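Local coordinates for protein putative thioesterase yhdA (PDB 3GEK) that is of unproven function but probably hydrolyses acyl-CoA thioesters, as a hotdog-fold member of the PaaI thioesterase family, at residues 3-9 with 54-59; 26-30 with 97-102; 63-67 with 106-110; 72-78 with 126-132. The protein carries 7 engineered substitutions. All coordinates share one frame; numbering follows the deposited sequence.

Overall arrangement
Contacts 1 and 3 are buried and both use helix 49-68, the long helix that the curved sheet of this hotdog fold wraps around. Contact 1 packs the N-terminal helix 3-6 and the residues after it on that helix by aliphatic groups alone. Contact 3 ties a later turn of the same helix to the sheet through hydrogen bonds of side chains as well as apolar packing. Contacts 2 and 4 are partly buried pairings of antiparallel strands, held mainly by backbone hydrogen bonds. Both lead to contact 3, whose strand 106-115 lies between strands 92-102 and 120-131. Contacts 1 and 4 both touch the second subunit; at S78 of contact 4 the sheet runs on into it.

Contact 1 (3-9 with 54-59); sequences MIDQLNI and ALAEIT
This is a buried, wholly apolar contact between the N-terminal segment 3-9 and one side of the long helix 49-68. I58 carries much of it. Its CD1 lies 3.7 Å from CG1 of I4 and also 3.7 Å from CD2 of L7, so the one methyl meets both side chains. CG2 of I58 approaches CG2 of I4 more loosely. A54, one turn earlier, offers its CB to the CE of selenomethionine M3 at 3.7 Å. The M3 chain runs straight to its selenium and then bends (chi3 87°), which turns CE to A54. In the hotdog fold this long helix is the sausage wrapped by the curved sheet, and segment 3-9 packs on it here. I9, past the end of the short helix, extends the contact. Its CG2 meets CG2 of T59 at 4.0 Å. Its CD1 comes closer to CD1 of L55 than usual van der Waals contact, and the exact length of that approach is doubtful. The hydroxyl of T59 does not cross the contact. T59 OG1 bonds back to L55 O at 2.7 Å, and T59 N reaches that oxygen from the opposite face of the carbonyl plane. M3 and I4 also pack on N48 of the second subunit.

Contact 2 (26-30 with 97-102); sequences KIYKF and GLLLKN
Y28 O accepts the backbone N-H of L99 at 2.9 Å. F30 and G97 add a reciprocal pair: G97 N gives to F30 O at 2.9 Å, and F30 N gives to G97 O at 3.1 Å. The F30 ring folds back over G97, because its CG sits between the backbone N and the carbonyl carbon (chi1 77°). G97 CA lies over one ring face, 3.8 Å from the centroid, in a CH-pi contact. G97 N stands over the centre of the same face. The ring lies where a side chain of residue 97 would start. W109 meets F30 edge-to-face. An alanine in place of F30 would probably lose the ring over G97 and leave W109 without its edge-to-face partner. On the face that carries K29 and L98, CD1 of L98 meets CG of K29 at 4.0 Å, and also CG2 of I27 from the preceding loop at 3.7 Å. The K29 amine leads away to a salt bridge with D17. Y28 and L99 lie side by side, with CB of Y28 3.9 Å from CD2 of L99. Strand 92-102 turns a corner at L100, where L100 and K101 both face V108. This is a classic beta bulge in the antiparallel sheet of the hotdog fold.

Contact 3 (63-67 with 106-110); sequences ASNAI and NHVWE
S64 OG is held by three side chains, two of them rings of strand 106-110. W109 NE1 donates to it at 3.0 Å, almost straight (173°) and in the plane of the indole. H107 ND1 bonds the same oxygen at 2.8 Å, and the oxygen sits at the edge of the imidazole. N128 ND2 of strand 120-131 is a third partner of this oxygen. The hydroxyl is brought there by a chi1 of -79°, with OG beside its own backbone N. Two apolar groups of the helix meet the far end of the indole. CB of A63 touches CZ2 of W109 obliquely at 3.5 Å, while CD1 of I67 meets CZ2 of W109 at the ring edge, 3.6 Å away. A leucine in place of W109 would probably leave S64 OG without its indole N-H donor and open a gap beside A63 and I67. In the next shell, N102 OD1 bonds H107 NE2. H107 is thus held at both ring nitrogens. The ring of Y72 meets that of H107 with the planes steeply inclined. The buried serine hydroxyl joins helix 49-68 to the sheet through H107, W109 and N128, an arrangement likely to fix the rotation of S64 and both rings.

Contact 4 (72-78 with 126-132); sequences YFAFGQS and VVNALVP. Engineered in segment 72-78: F75 (natural residue Leu).
Y72 has its CG between the backbone N and the carbonyl carbon (chi1 48°), which lays the ring alongside L130. L130 CG sits over one ring face, 3.8 Å from the centroid and displaced toward the rim, in a CH-pi contact. N128 has CG beside its own backbone N (chi1 -72°). Its OD1 lies 3.7 Å from CA of G76, while its ND2 turns to S64. The two strands run antiparallel. F73 and V131 exchange two backbone bonds as a hydrogen-bonded pair, and so do F75 and A129. The F75 ring leads away from the partner strand; this residue is an engineered substitution. After G76 the register slips by one in a classic beta bulge. Q77 N at 2.9 Å and S78 N at 3.1 Å both bond V127 O, and both donors lie in its carbonyl plane. V127 N returns a bond to S78 O. The extended Q77 side chain puts OE1 3.6 Å from CB of A129, and CB of S78 packs on CB of V127 at 3.6 Å. V127 O accepts both N-H groups, so neither amide of the two bulge residues lacks a partner.

Contact 1 (3-9 with 54-59)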
# COMPACT_ATOMS: atom_id res chain seq x y z
N MSE A 3 8.59 20.53 -12.08
CA MSE A 3 7.31 20.04 -11.55
C MSE A 3 7.07 20.47 -10.11
O MSE A 3 5.99 20.95 -9.78
CB MSE A 3 7.24 18.51 -11.66
CG MSE A 3 5.84 17.94 -11.45
SE MSE A 3 5.85 15.98 -11.45
CE MSE A 3 6.23 15.69 -9.57
N ILE A 4 8.08 20.29 -9.27
CA ILE A 4 8.01 20.65 -7.85
C ILE A 4 7.53 22.09 -7.64
O ILE A 4 6.59 22.33 -6.88
CB ILE A 4 9.37 20.40 -7.12
CG1 ILE A 4 9.75 18.92 -7.18
CG2 ILE A 4 9.32 20.88 -5.67
CD1 ILE A 4 11.15 18.59 -6.67
N ASP A 5 8.16 23.04 -8.33
CA ASP A 5 7.82 24.45 -8.19
C ASP A 5 6.45 24.77 -8.78
O ASP A 5 5.70 25.56 -8.22
CB ASP A 5 8.90 25.34 -8.82
CG ASP A 5 10.27 25.15 -8.20
OD1 ASP A 5 10.36 24.80 -7.00
OD2 ASP A 5 11.28 25.35 -8.93
N GLN A 6 6.12 24.13 -9.91
CA GLN A 6 4.83 24.35 -10.57
C GLN A 6 3.65 23.82 -9.76
O GLN A 6 2.53 24.29 -9.92
CB GLN A 6 4.83 23.76 -11.98
CG GLN A 6 5.68 24.54 -12.97
CD GLN A 6 5.47 24.10 -14.40
OE1 GLN A 6 6.41 23.63 -15.05
NE2 GLN A 6 4.25 24.24 -14.90
N LEU A 7 3.91 22.85 -8.88
CA LEU A 7 2.91 22.34 -7.95
C LEU A 7 2.37 23.44 -7.02
O LEU A 7 1.25 23.33 -6.52
CB LEU A 7 3.48 21.18 -7.13
CG LEU A 7 3.11 19.71 -7.39
CD1 LEU A 7 2.19 19.45 -8.59
CD2 LEU A 7 4.36 18.85 -7.47
N ASN A 8 3.16 24.50 -6.82
CA ASN A 8 2.77 25.63 -5.97
C ASN A 8 2.45 25.18 -4.53
O ASN A 8 1.35 25.40 -4.03
CB ASN A 8 1.60 26.40 -6.60
CG ASN A 8 1.48 27.83 -6.08
OD1 ASN A 8 2.28 28.29 -5.27
ND2 ASN A 8 0.47 28.54 -6.57
N ILE A 9 3.42 24.54 -3.90
CA ILE A 9 3.32 24.17 -2.48
C ILE A 9 3.58 25.42 -1.63
O ILE A 9 4.61 26.06 -1.76
CB ILE A 9 4.33 23.05 -2.09
CG1 ILE A 9 4.27 21.85 -3.06
CG2 ILE A 9 4.15 22.61 -0.64
CD1 ILE A 9 2.88 21.42 -3.49
N ALA A 54 2.28 13.40 -5.69
CA ALA A 54 3.51 14.17 -5.75
C ALA A 54 3.62 15.13 -4.56
O ALA A 54 4.70 15.28 -3.98
CB ALA A 54 3.61 14.92 -7.06
N LEU A 55 2.51 15.78 -4.20
CA LEU A 55 2.47 16.67 -3.04
C LEU A 55 2.88 15.92 -1.77
O LEU A 55 3.64 16.45 -0.95
CB LEU A 55 1.07 17.28 -2.87
CG LEU A 55 0.68 18.00 -1.58
CD1 LEU A 55 1.52 19.24 -1.36
CD2 LEU A 55 -0.80 18.38 -1.57
N ALA A 56 2.37 14.71 -1.60
CA ALA A 56 2.65 13.89 -0.42
C ALA A 56 4.11 13.48 -0.34
O ALA A 56 4.72 13.60 0.71
CB ALA A 56 1.77 12.67 -0.40
N GLU A 57 4.65 12.98 -1.45
CA GLU A 57 6.04 12.53 -1.49
C GLU A 57 7.02 13.70 -1.28
O GLU A 57 8.02 13.56 -0.57
CB GLU A 57 6.35 11.76 -2.79
CG GLU A 57 7.69 11.01 -2.76
CD GLU A 57 7.88 9.98 -3.86
OE1 GLU A 57 6.90 9.28 -4.21
OE2 GLU A 57 9.02 9.83 -4.37
N ILE A 58 6.69 14.85 -1.87
CA ILE A 58 7.55 16.04 -1.79
C ILE A 58 7.56 16.69 -0.40
O ILE A 58 8.63 17.04 0.10
CB ILE A 58 7.20 17.08 -2.90
CG1 ILE A 58 7.58 16.52 -4.27
CG2 ILE A 58 7.93 18.41 -2.66
CD1 ILE A 58 6.97 17.27 -5.44
N THR A 59 6.38 16.84 0.21
CA THR A 59 6.28 17.43 1.55
C THR A 59 6.85 16.51 2.63
O THR A 59 7.45 16.98 3.60
CB THR A 59 4.83 17.81 1.91
OG1 THR A 59 3.96 16.68 1.74
CG2 THR A 59 4.34 18.99 1.05

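Contact 2 (26-30 with 97-102)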
# COMPACT_ATOMS: atom_id res chain seq x y z
N LYS A 26 9.69 12.31 20.48
CA LYS A 26 9.05 13.53 20.01
C LYS A 26 8.04 13.23 18.91
O LYS A 26 8.29 12.39 18.04
CB LYS A 26 10.10 14.52 19.49
CG LYS A 26 11.28 14.79 20.43
CD LYS A 26 10.89 15.70 21.59
CE LYS A 26 12.13 16.24 22.30
NZ LYS A 26 12.84 15.20 23.11
N ILE A 27 6.89 13.90 18.96
CA ILE A 27 5.87 13.74 17.93
C ILE A 27 6.02 14.84 16.87
O ILE A 27 5.79 16.02 17.14
CB ILE A 27 4.43 13.70 18.51
CG1 ILE A 27 4.24 12.44 19.36
CG2 ILE A 27 3.40 13.74 17.38
CD1 ILE A 27 3.05 12.49 20.30
N TYR A 28 6.42 14.43 15.67
CA TYR A 28 6.68 15.34 14.56
C TYR A 28 5.50 15.40 13.60
O TYR A 28 4.91 14.38 13.24
CB TYR A 28 7.94 14.92 13.80
CG TYR A 28 9.22 15.19 14.56
CD1 TYR A 28 9.85 16.43 14.47
CD2 TYR A 28 9.81 14.21 15.35
CE1 TYR A 28 11.04 16.69 15.16
CE2 TYR A 28 10.99 14.46 16.05
CZ TYR A 28 11.60 15.71 15.95
OH TYR A 28 12.77 15.96 16.64
N LYS A 29 5.16 16.62 13.20
CA LYS A 29 4.09 16.88 12.26
C LYS A 29 4.57 17.88 11.21
O LYS A 29 5.52 18.63 11.46
CB LYS A 29 2.86 17.43 12.97
CG LYS A 29 2.13 16.44 13.86
CD LYS A 29 1.11 17.15 14.73
CE LYS A 29 0.27 16.16 15.52
NZ LYS A 29 -0.63 16.86 16.48
N PHE A 30 3.92 17.88 10.05
CA PHE A 30 4.04 18.97 9.09
C PHE A 30 2.69 19.45 8.57
O PHE A 30 1.70 18.73 8.62
CB PHE A 30 5.02 18.65 7.94
CG PHE A 30 4.46 17.73 6.89
CD1 PHE A 30 3.67 18.23 5.85
CD2 PHE A 30 4.76 16.38 6.91
CE1 PHE A 30 3.16 17.38 4.87
CE2 PHE A 30 4.28 15.53 5.92
CZ PHE A 30 3.47 16.03 4.90
N GLY A 97 0.92 16.09 7.82
CA GLY A 97 1.63 14.85 8.08
C GLY A 97 1.82 14.60 9.56
O GLY A 97 1.95 15.53 10.34
N LEU A 98 1.83 13.32 9.91
CA LEU A 98 2.20 12.85 11.23
C LEU A 98 3.28 11.79 11.07
O LEU A 98 3.11 10.83 10.33
CB LEU A 98 0.99 12.26 11.95
CG LEU A 98 1.21 11.52 13.28
CD1 LEU A 98 1.69 12.48 14.36
CD2 LEU A 98 -0.06 10.81 13.73
N LEU A 99 4.40 11.97 11.76
CA LEU A 99 5.46 10.98 11.70
C LEU A 99 5.13 9.79 12.62
O LEU A 99 5.13 9.92 13.84
CB LEU A 99 6.82 11.60 12.05
CG LEU A 99 8.07 10.73 11.93
CD1 LEU A 99 8.36 10.36 10.49
CD2 LEU A 99 9.26 11.45 12.55
N LEU A 100 4.84 8.65 12.01
CA LEU A 100 4.45 7.46 12.75
C LEU A 100 5.66 6.70 13.25
O LEU A 100 5.59 5.99 14.25
CB LEU A 100 3.60 6.53 11.89
CG LEU A 100 2.29 7.05 11.30
CD1 LEU A 100 1.74 5.99 10.35
CD2 LEU A 100 1.27 7.40 12.39
N LYS A 101 6.77 6.84 12.53
CA LYS A 101 8.01 6.19 12.92
C LYS A 101 9.23 7.04 12.57
O LYS A 101 9.44 7.41 11.41
CB LYS A 101 8.14 4.80 12.30
CG LYS A 101 9.33 4.01 12.83
CD LYS A 101 9.59 2.76 12.02
CE LYS A 101 10.76 1.98 12.61
NZ LYS A 101 10.99 0.72 11.85
N ASN A 102 10.02 7.34 13.59
CA ASN A 102 11.29 8.01 13.44
C ASN A 102 12.40 6.98 13.60
O ASN A 102 13.07 6.92 14.63
CB ASN A 102 11.41 9.14 14.46
CG ASN A 102 12.63 10.01 14.23
OD1 ASN A 102 13.38 9.83 13.27
ND2 ASN A 102 12.84 10.97 15.12

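Contact 3 (63-67 with 106-110)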
# COMPACT_ATOMS: atom_id res chain seq x y z
N ALA A 63 9.88 17.57 5.03
CA ALA A 63 9.73 17.40 6.48
C ALA A 63 10.83 16.53 7.08
O ALA A 63 11.42 16.89 8.10
CB ALA A 63 8.35 16.81 6.80
N SER A 64 11.11 15.39 6.44
CA SER A 64 12.17 14.49 6.87
C SER A 64 13.54 15.18 6.88
O SER A 64 14.28 15.06 7.86
CB SER A 64 12.22 13.24 5.99
OG SER A 64 11.21 12.31 6.34
N ASN A 65 13.85 15.90 5.80
CA ASN A 65 15.11 16.64 5.69
C ASN A 65 15.26 17.73 6.76
O ASN A 65 16.34 17.90 7.33
CB ASN A 65 15.26 17.25 4.29
CG ASN A 65 15.64 16.21 3.25
OD1 ASN A 65 16.04 15.10 3.57
ND2 ASN A 65 15.52 16.59 1.98
N ALA A 66 14.17 18.44 7.04
CA ALA A 66 14.13 19.45 8.09
C ALA A 66 14.39 18.87 9.49
O ALA A 66 15.10 19.48 10.29
CB ALA A 66 12.82 20.19 8.06
N ILE A 67 13.81 17.70 9.77
CA ILE A 67 14.02 16.99 11.04
C ILE A 67 15.48 16.55 11.21
O ILE A 67 16.06 16.72 12.28
CB ILE A 67 13.08 15.76 11.16
CG1 ILE A 67 11.62 16.20 11.30
CG2 ILE A 67 13.48 14.86 12.34
CD1 ILE A 67 10.61 15.08 11.13
N ASN A 106 14.60 4.67 8.22
CA ASN A 106 13.32 5.02 7.58
C ASN A 106 12.48 6.02 8.38
O ASN A 106 12.42 5.94 9.61
CB ASN A 106 12.47 3.77 7.34
CG ASN A 106 13.03 2.88 6.24
OD1 ASN A 106 12.82 1.66 6.25
ND2 ASN A 106 13.72 3.47 5.27
N HIS A 107 11.82 6.94 7.68
CA HIS A 107 10.73 7.72 8.26
C HIS A 107 9.42 7.23 7.65
O HIS A 107 9.34 7.04 6.44
CB HIS A 107 10.87 9.22 7.99
CG HIS A 107 11.84 9.92 8.91
ND1 HIS A 107 12.31 11.19 8.65
CD2 HIS A 107 12.42 9.53 10.07
CE1 HIS A 107 13.14 11.55 9.62
NE2 HIS A 107 13.23 10.56 10.48
N VAL A 108 8.41 7.03 8.49
CA VAL A 108 7.08 6.67 7.99
C VAL A 108 6.10 7.78 8.34
O VAL A 108 5.83 8.04 9.52
CB VAL A 108 6.58 5.32 8.56
CG1 VAL A 108 5.27 4.91 7.91
CG2 VAL A 108 7.63 4.22 8.36
N TRP A 109 5.58 8.44 7.31
CA TRP A 109 4.64 9.56 7.48
C TRP A 109 3.22 9.15 7.16
O TRP A 109 2.96 8.48 6.16
CB TRP A 109 5.01 10.73 6.56
CG TRP A 109 6.24 11.47 6.97
CD1 TRP A 109 7.50 11.29 6.50
CD2 TRP A 109 6.31 12.53 7.93
NE1 TRP A 109 8.36 12.17 7.10
CE2 TRP A 109 7.66 12.94 7.99
CE3 TRP A 109 5.37 13.18 8.75
CZ2 TRP A 109 8.10 13.97 8.84
CZ3 TRP A 109 5.81 14.20 9.59
CH2 TRP A 109 7.16 14.58 9.63
N GLU A 110 2.30 9.57 8.02
CA GLU A 110 0.87 9.46 7.75
C GLU A 110 0.38 10.83 7.31
O GLU A 110 0.44 11.80 8.08
CB GLU A 110 0.14 8.99 9.00
CG GLU A 110 -1.37 8.98 8.92
CD GLU A 110 -2.00 8.87 10.30
OE1 GLU A 110 -1.98 7.76 10.88
OE2 GLU A 110 -2.49 9.91 10.82

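Contact 4 (72-78 with 126-132)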
# COMPACT_ATOMS: atom_id res chain seq x y z
N TYR A 72 21.13 13.57 7.66
CA TYR A 72 20.75 12.69 6.56
C TYR A 72 19.92 13.41 5.50
O TYR A 72 19.41 14.51 5.74
CB TYR A 72 20.00 11.46 7.08
CG TYR A 72 18.88 11.76 8.06
CD1 TYR A 72 17.64 12.22 7.62
CD2 TYR A 72 19.07 11.59 9.44
CE1 TYR A 72 16.61 12.49 8.52
CE2 TYR A 72 18.05 11.86 10.34
CZ TYR A 72 16.82 12.31 9.88
OH TYR A 72 15.81 12.59 10.77
N PHE A 73 19.81 12.79 4.33
CA PHE A 73 18.86 13.22 3.30
C PHE A 73 17.84 12.12 3.03
O PHE A 73 18.17 10.93 3.04
CB PHE A 73 19.58 13.63 2.01
CG PHE A 73 20.07 15.05 2.01
CD1 PHE A 73 19.31 16.06 1.43
CD2 PHE A 73 21.28 15.39 2.61
CE1 PHE A 73 19.75 17.39 1.43
CE2 PHE A 73 21.74 16.71 2.61
CZ PHE A 73 20.97 17.71 2.02
N ALA A 74 16.60 12.53 2.78
CA ALA A 74 15.49 11.60 2.65
C ALA A 74 15.12 11.35 1.19
O ALA A 74 15.05 12.27 0.38
CB ALA A 74 14.29 12.12 3.41
N PHE A 75 14.87 10.08 0.88
CA PHE A 75 14.53 9.65 -0.47
C PHE A 75 13.27 8.78 -0.41
O PHE A 75 13.20 7.85 0.39
CB PHE A 75 15.71 8.85 -1.06
CG PHE A 75 15.52 8.44 -2.50
CD1 PHE A 75 15.93 9.29 -3.54
CD2 PHE A 75 14.98 7.19 -2.82
CE1 PHE A 75 15.77 8.90 -4.88
CE2 PHE A 75 14.83 6.79 -4.16
CZ PHE A 75 15.22 7.65 -5.19
N GLY A 76 12.29 9.10 -1.26
CA GLY A 76 11.06 8.32 -1.33
C GLY A 76 11.32 6.86 -1.66
O GLY A 76 11.89 6.55 -2.71
N GLN A 77 10.91 5.98 -0.76
CA GLN A 77 11.08 4.54 -0.93
C GLN A 77 9.74 3.88 -1.26
O GLN A 77 9.66 2.98 -2.10
CB GLN A 77 11.68 3.93 0.34
CG GLN A 77 11.75 2.41 0.39
CD GLN A 77 12.49 1.90 1.61
OE1 GLN A 77 13.66 2.21 1.83
NE2 GLN A 77 11.80 1.10 2.42
N SER A 78 8.69 4.34 -0.59
CA SER A 78 7.37 3.73 -0.67
C SER A 78 6.28 4.77 -0.53
O SER A 78 6.42 5.74 0.20
CB SER A 78 7.18 2.71 0.46
OG SER A 78 7.08 1.42 -0.07
N VAL A 126 3.70 7.62 3.36
CA VAL A 126 4.98 7.69 2.67
C VAL A 126 6.09 7.13 3.55
O VAL A 126 6.23 7.54 4.72
CB VAL A 126 5.35 9.16 2.27
CG1 VAL A 126 6.71 9.21 1.60
CG2 VAL A 126 4.29 9.77 1.37
N VAL A 127 6.86 6.20 3.00
CA VAL A 127 8.07 5.73 3.65
C VAL A 127 9.28 6.37 2.95
O VAL A 127 9.43 6.22 1.74
CB VAL A 127 8.20 4.18 3.62
CG1 VAL A 127 9.45 3.73 4.36
CG2 VAL A 127 6.96 3.52 4.19
N ASN A 128 10.10 7.09 3.71
CA ASN A 128 11.33 7.67 3.20
C ASN A 128 12.54 6.84 3.64
O ASN A 128 12.60 6.34 4.76
CB ASN A 128 11.50 9.11 3.71
CG ASN A 128 10.55 10.10 3.04
OD1 ASN A 128 10.10 9.91 1.91
ND2 ASN A 128 10.25 11.19 3.75
N ALA A 129 13.51 6.69 2.74
CA ALA A 129 14.81 6.13 3.11
C ALA A 129 15.71 7.26 3.57
O ALA A 129 15.71 8.35 2.97
CB ALA A 129 15.44 5.39 1.93
N LEU A 130 16.45 7.02 4.64
CA LEU A 130 17.34 8.02 5.23
C LEU A 130 18.79 7.75 4.84
O LEU A 130 19.36 6.72 5.22
CB LEU A 130 17.18 8.03 6.75
CG LEU A 130 16.17 8.95 7.46
CD1 LEU A 130 14.92 9.26 6.65
CD2 LEU A 130 15.81 8.38 8.83
N VAL A 131 19.38 8.68 4.08
CA VAL A 131 20.74 8.52 3.57
C VAL A 131 21.75 9.39 4.34
O VAL A 131 21.54 10.60 4.45
CB VAL A 131 20.82 8.85 2.05
CG1 VAL A 131 22.26 8.78 1.54
CG2 VAL A 131 19.94 7.90 1.25
N PRO A 132 22.83 8.78 4.87
CA PRO A 132 23.95 9.45 5.53
C PRO A 132 24.27 10.84 4.96
O PRO A 132 24.35 11.01 3.74
CB PRO A 132 25.13 8.51 5.27
CG PRO A 132 24.51 7.15 5.04
CD PRO A 132 23.02 7.31 4.89